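Local structure of Exo-beta-1,3-galactanase (Bifidobacterium bifidum, 5FLW) at residues G24-G29 / K85-P90; G29-A34 / C50-D55. The protein probably hydrolyses beta-1,3-galactans from the chain end, as a putative exo-beta-1,3-galactanase of glycoside hydrolase family 43. One frame throughout, in Å; residues are numbered along the deposited sequence.

Contact 1 (G24-G29 / K85-P90); sequences GLQKFG and KVLHCP
Gly24, Gln26 and Phe28 meet Lys85, Val86, Leu87 and His88 at the seam between two neighbouring propeller blades, where the first strands of both four-stranded sheets run alongside at 23°. Their axes stay 6.1 Å apart at the closest, and side chains and a water, not direct hydrogen bonds, join them. Lys85 lays its aliphatic chain on Gly24, CD lying 3.7 Å from Gly24 CA; a beta-carbon on Gly24 would come too near that CD, so the bare backbone suits the fit. The ammonium group continues to weak hydrogen bonds with the carbonyls of Gly22, Ile23 and Arg83. Gln26 turns at chi2 (-67°) and presses CG against Val86 O, 3.0 Å away. That fold also brings NE2 back to its own strand for a weak hydrogen bond to Leu25 O. Gln26 OE1 takes a hydrogen bond from a water (2.7 Å), which in turn accepts from His88 N (2.8 Å), so a single water bridges the two strands. Phe28 CE1 lies 3.6 Å from His88 CB, while Val86 CG1 sits at the ring edge, 4.2 Å from Phe28 CZ. The Phe28 and His88 rings meet obliquely; Tyr95 stacks on His88 and meets Phe28 edge-to-face. Such side-chain packing between the inner strands of successive blades is typical of the five-bladed beta-propeller of family 43.

Contact 2 (G29-A34 / C50-D55); sequences GDTWYA and CYTTTD
Tyr33 and Thr52 stand side by side on one face of an antiparallel hairpin, pointing the same way, and the threonine methyl lies over the tyrosine ring. Thr52 CG2 is 3.7 Å from the centroid of the Tyr33 ring and 21° off the normal, a CH-pi contact displaced toward the CD2-CE2 rim. Chi1 of 52° sets this methyl opposite the carbonyl carbon and puts OG1 between the backbone N and the carbonyl carbon, where it is hydrogen-bonded with His62 NE2 on the next strand. At the edge of the same ring, near its plane, lies Cys50 SG. Thr31 crosses Thr52 obliquely, its CG2 3.6 Å from Thr52 CB, on the same side as the Tyr33 ring, while its OG1 donates to Asp30 OD1 (2.8 Å) from above the carboxylate plane. Putting an alanine at Thr31 removes both branches and would probably open a gap beside Thr52 and leave the Asp30 carboxylate without its hydroxyl mate. On the reverse face Trp32 CB rests 3.8 Å from Thr53 CG2, and the indole, leading away from this strand, meets the Phe56 ring. Trp32 pairs with Thr53 and Ala34 with Tyr51, each through two backbone bonds, flanking the non-hydrogen-bonded pair Tyr33-Thr52; the straightest, Ala34 N to Tyr51 O (2.8 Å), has an angle of 172° at the hydrogen. Thr52 CA also makes a CH...O contact with Trp32 O at 3.1 Å. Where the strand ends, Thr53 OG1 accepts from Asp55 N in an ST turn and also bonds to Ala58 O. The threonines therefore work with two chemistries: methyls pack across the hairpin, while the hydroxyls of Thr31, Thr52 and Thr53 are tied to polar partners away from the opposing strand.

Contacts 1 and 2 share one blade through strands 24-28 and 31-37, their centres about 10 Å apart, with Gly29 common to both at the turn between these strands. Contact 1 joins strand 24-28 to the next blade, whereas contact 2 joins strands 31-37 and 48-53 within the blade. Gln26 O and Tyr33 N, 2.7 Å apart in a probable hydrogen bond, connect the two. Phe28 CD2 also packs 3.6 Å from Tyr33 CD1, and Trp32 CE3 packs 3.6 Å from Gln26 C and 3.7 Å from Lys27 N. The centre of contact 1 lies about 12 Å from the centre of the chain, that of contact 2 about 15 Å. In family 43 the substrate pocket generally lies near the propeller axis.

Contact 1 (G24-G29 / K85-P90)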
# COMPACT_ATOMS: atom_id res chain seq x y z
N GLY A 24 -1.76 -1.20 4.18
CA GLY A 24 -0.36 -1.35 4.50
C GLY A 24 -0.20 -2.61 5.33
O GLY A 24 -1.13 -3.03 6.05
N LEU A 25 1.00 -3.23 5.22
CA LEU A 25 1.38 -4.41 5.99
C LEU A 25 2.77 -4.20 6.56
O LEU A 25 3.69 -3.80 5.84
CB LEU A 25 1.48 -5.66 5.12
CG LEU A 25 0.25 -6.46 4.80
CD1 LEU A 25 0.64 -7.51 3.75
CD2 LEU A 25 -0.25 -7.12 6.08
N GLN A 26 2.94 -4.54 7.85
CA GLN A 26 4.22 -4.47 8.53
C GLN A 26 4.35 -5.67 9.45
O GLN A 26 3.37 -6.04 10.10
CB GLN A 26 4.28 -3.24 9.43
CG GLN A 26 4.48 -1.92 8.72
CD GLN A 26 5.83 -1.85 8.07
OE1 GLN A 26 6.86 -1.80 8.76
NE2 GLN A 26 5.86 -1.86 6.75
N LYS A 27 5.54 -6.26 9.51
CA LYS A 27 5.82 -7.33 10.46
C LYS A 27 6.56 -6.72 11.65
O LYS A 27 7.66 -6.19 11.49
CB LYS A 27 6.63 -8.46 9.82
CG LYS A 27 6.54 -9.76 10.62
CD LYS A 27 7.43 -10.84 10.04
CE LYS A 27 7.27 -12.17 10.77
NZ LYS A 27 7.98 -13.30 10.09
N PHE A 28 5.94 -6.77 12.84
CA PHE A 28 6.55 -6.32 14.09
C PHE A 28 6.60 -7.53 15.01
O PHE A 28 5.55 -8.11 15.33
CB PHE A 28 5.70 -5.23 14.73
CG PHE A 28 5.49 -4.01 13.88
CD1 PHE A 28 6.56 -3.38 13.26
CD2 PHE A 28 4.21 -3.47 13.73
CE1 PHE A 28 6.38 -2.24 12.49
CE2 PHE A 28 4.01 -2.33 12.95
CZ PHE A 28 5.10 -1.70 12.34
N GLY A 29 7.79 -7.87 15.50
CA GLY A 29 7.96 -9.15 16.17
C GLY A 29 7.67 -10.30 15.21
O GLY A 29 8.13 -10.35 14.06
N LYS A 85 -0.69 3.62 5.71
CA LYS A 85 0.58 2.90 5.82
C LYS A 85 1.18 3.22 7.18
O LYS A 85 0.99 4.32 7.71
CB LYS A 85 1.55 3.38 4.73
CG LYS A 85 1.05 3.18 3.28
CD LYS A 85 0.96 1.69 2.95
CE LYS A 85 0.12 1.43 1.68
NZ LYS A 85 -1.33 1.73 1.91
N VAL A 86 1.93 2.27 7.74
CA VAL A 86 2.60 2.44 9.04
C VAL A 86 4.07 2.04 8.91
O VAL A 86 4.40 1.04 8.26
CB VAL A 86 1.89 1.63 10.16
CG1 VAL A 86 2.70 1.58 11.48
CG2 VAL A 86 0.47 2.20 10.41
N LEU A 87 4.95 2.82 9.55
CA LEU A 87 6.34 2.43 9.74
C LEU A 87 6.70 2.58 11.21
O LEU A 87 6.14 3.43 11.92
CB LEU A 87 7.33 3.30 8.92
CG LEU A 87 7.33 3.15 7.39
CD1 LEU A 87 8.26 4.19 6.74
CD2 LEU A 87 7.70 1.74 6.97
N HIS A 88 7.64 1.74 11.66
CA HIS A 88 8.22 1.85 13.00
C HIS A 88 9.51 2.67 12.89
O HIS A 88 10.42 2.29 12.14
CB HIS A 88 8.46 0.46 13.60
CG HIS A 88 8.85 0.48 15.05
ND1 HIS A 88 9.58 -0.53 15.64
CD2 HIS A 88 8.59 1.37 16.04
CE1 HIS A 88 9.75 -0.27 16.92
NE2 HIS A 88 9.19 0.89 17.19
N CYS A 89 9.57 3.80 13.62
CA CYS A 89 10.68 4.75 13.49
C CYS A 89 11.86 4.32 14.35
O CYS A 89 11.74 4.30 15.58
CB CYS A 89 10.25 6.14 13.93
SG CYS A 89 11.59 7.33 13.85
N PRO A 90 13.01 3.99 13.77
CA PRO A 90 14.13 3.52 14.61
C PRO A 90 14.62 4.55 15.61
O PRO A 90 14.94 4.20 16.76
CB PRO A 90 15.21 3.16 13.58
CG PRO A 90 14.46 2.94 12.31
CD PRO A 90 13.33 3.91 12.33
O HOH W 1 8.69 -0.39 10.25

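Contact 2 (G29-A34 / C50-D55)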
# COMPACT_ATOMS: atom_id res chain seq x y z
N GLY A 29 7.79 -7.87 15.50
CA GLY A 29 7.96 -9.15 16.17
C GLY A 29 7.67 -10.30 15.21
O GLY A 29 8.13 -10.35 14.06
N ASP A 30 6.85 -11.25 15.68
CA ASP A 30 6.51 -12.43 14.91
C ASP A 30 5.13 -12.32 14.23
O ASP A 30 4.63 -13.32 13.70
CB ASP A 30 6.58 -13.65 15.82
CG ASP A 30 5.45 -13.68 16.87
OD1 ASP A 30 4.74 -12.65 17.04
OD2 ASP A 30 5.25 -14.73 17.53
N THR A 31 4.53 -11.13 14.22
CA THR A 31 3.15 -10.93 13.80
C THR A 31 3.07 -9.90 12.69
O THR A 31 3.75 -8.87 12.73
CB THR A 31 2.35 -10.49 15.03
OG1 THR A 31 2.41 -11.52 16.01
CG2 THR A 31 0.90 -10.17 14.68
N TRP A 32 2.22 -10.17 11.69
CA TRP A 32 1.91 -9.22 10.62
C TRP A 32 0.77 -8.31 11.05
O TRP A 32 -0.24 -8.77 11.58
CB TRP A 32 1.55 -9.94 9.32
CG TRP A 32 2.79 -10.51 8.62
CD1 TRP A 32 3.27 -11.78 8.70
CD2 TRP A 32 3.67 -9.79 7.75
NE1 TRP A 32 4.42 -11.91 7.94
CE2 TRP A 32 4.68 -10.70 7.35
CE3 TRP A 32 3.70 -8.48 7.26
CZ2 TRP A 32 5.71 -10.34 6.48
CZ3 TRP A 32 4.75 -8.11 6.40
CH2 TRP A 32 5.73 -9.04 6.02
N TYR A 33 0.94 -7.01 10.81
CA TYR A 33 -0.08 -6.01 11.09
C TYR A 33 -0.55 -5.42 9.76
O TYR A 33 0.26 -4.88 9.01
CB TYR A 33 0.49 -4.88 11.95
CG TYR A 33 0.80 -5.32 13.36
CD1 TYR A 33 1.87 -6.18 13.61
CD2 TYR A 33 0.02 -4.88 14.43
CE1 TYR A 33 2.16 -6.60 14.91
CE2 TYR A 33 0.29 -5.30 15.74
CZ TYR A 33 1.36 -6.16 15.97
OH TYR A 33 1.67 -6.59 17.25
N ALA A 34 -1.86 -5.48 9.51
CA ALA A 34 -2.47 -4.84 8.34
C ALA A 34 -3.24 -3.60 8.78
O ALA A 34 -3.91 -3.60 9.82
CB ALA A 34 -3.44 -5.80 7.63
N CYS A 50 -7.30 -2.01 11.91
CA CYS A 50 -6.09 -2.80 12.12
C CYS A 50 -6.44 -4.27 12.32
O CYS A 50 -7.36 -4.58 13.09
CB CYS A 50 -5.31 -2.28 13.34
SG CYS A 50 -3.83 -3.21 13.74
N TYR A 51 -5.71 -5.16 11.63
CA TYR A 51 -5.83 -6.61 11.83
C TYR A 51 -4.44 -7.22 11.96
O TYR A 51 -3.47 -6.71 11.40
CB TYR A 51 -6.51 -7.30 10.63
CG TYR A 51 -7.86 -6.71 10.30
CD1 TYR A 51 -7.95 -5.62 9.42
CD2 TYR A 51 -9.03 -7.20 10.89
CE1 TYR A 51 -9.18 -5.02 9.15
CE2 TYR A 51 -10.26 -6.60 10.63
CZ TYR A 51 -10.32 -5.53 9.74
OH TYR A 51 -11.54 -4.96 9.48
N THR A 52 -4.35 -8.32 12.71
CA THR A 52 -3.10 -9.07 12.80
C THR A 52 -3.27 -10.50 12.29
O THR A 52 -4.37 -11.07 12.31
CB THR A 52 -2.52 -9.10 14.22
OG1 THR A 52 -3.54 -9.55 15.12
CG2 THR A 52 -2.04 -7.71 14.64
N THR A 53 -2.16 -11.07 11.84
CA THR A 53 -2.15 -12.45 11.37
C THR A 53 -0.74 -13.01 11.50
O THR A 53 0.25 -12.27 11.50
CB THR A 53 -2.64 -12.57 9.91
OG1 THR A 53 -2.92 -13.93 9.58
CG2 THR A 53 -1.60 -11.99 8.92
N THR A 54 -0.67 -14.33 11.61
CA THR A 54 0.59 -15.02 11.42
C THR A 54 0.57 -15.93 10.20
O THR A 54 1.63 -16.46 9.83
CB THR A 54 0.95 -15.83 12.67
OG1 THR A 54 -0.07 -16.81 12.93
CG2 THR A 54 1.09 -14.89 13.88
N ASP A 55 -0.59 -16.09 9.53
CA ASP A 55 -0.67 -17.02 8.42
C ASP A 55 -1.39 -16.48 7.18
O ASP A 55 -1.46 -17.21 6.18
CB ASP A 55 -1.31 -18.35 8.84
CG ASP A 55 -2.72 -18.17 9.40
OD1 ASP A 55 -3.29 -17.05 9.32
OD2 ASP A 55 -3.24 -19.20 9.95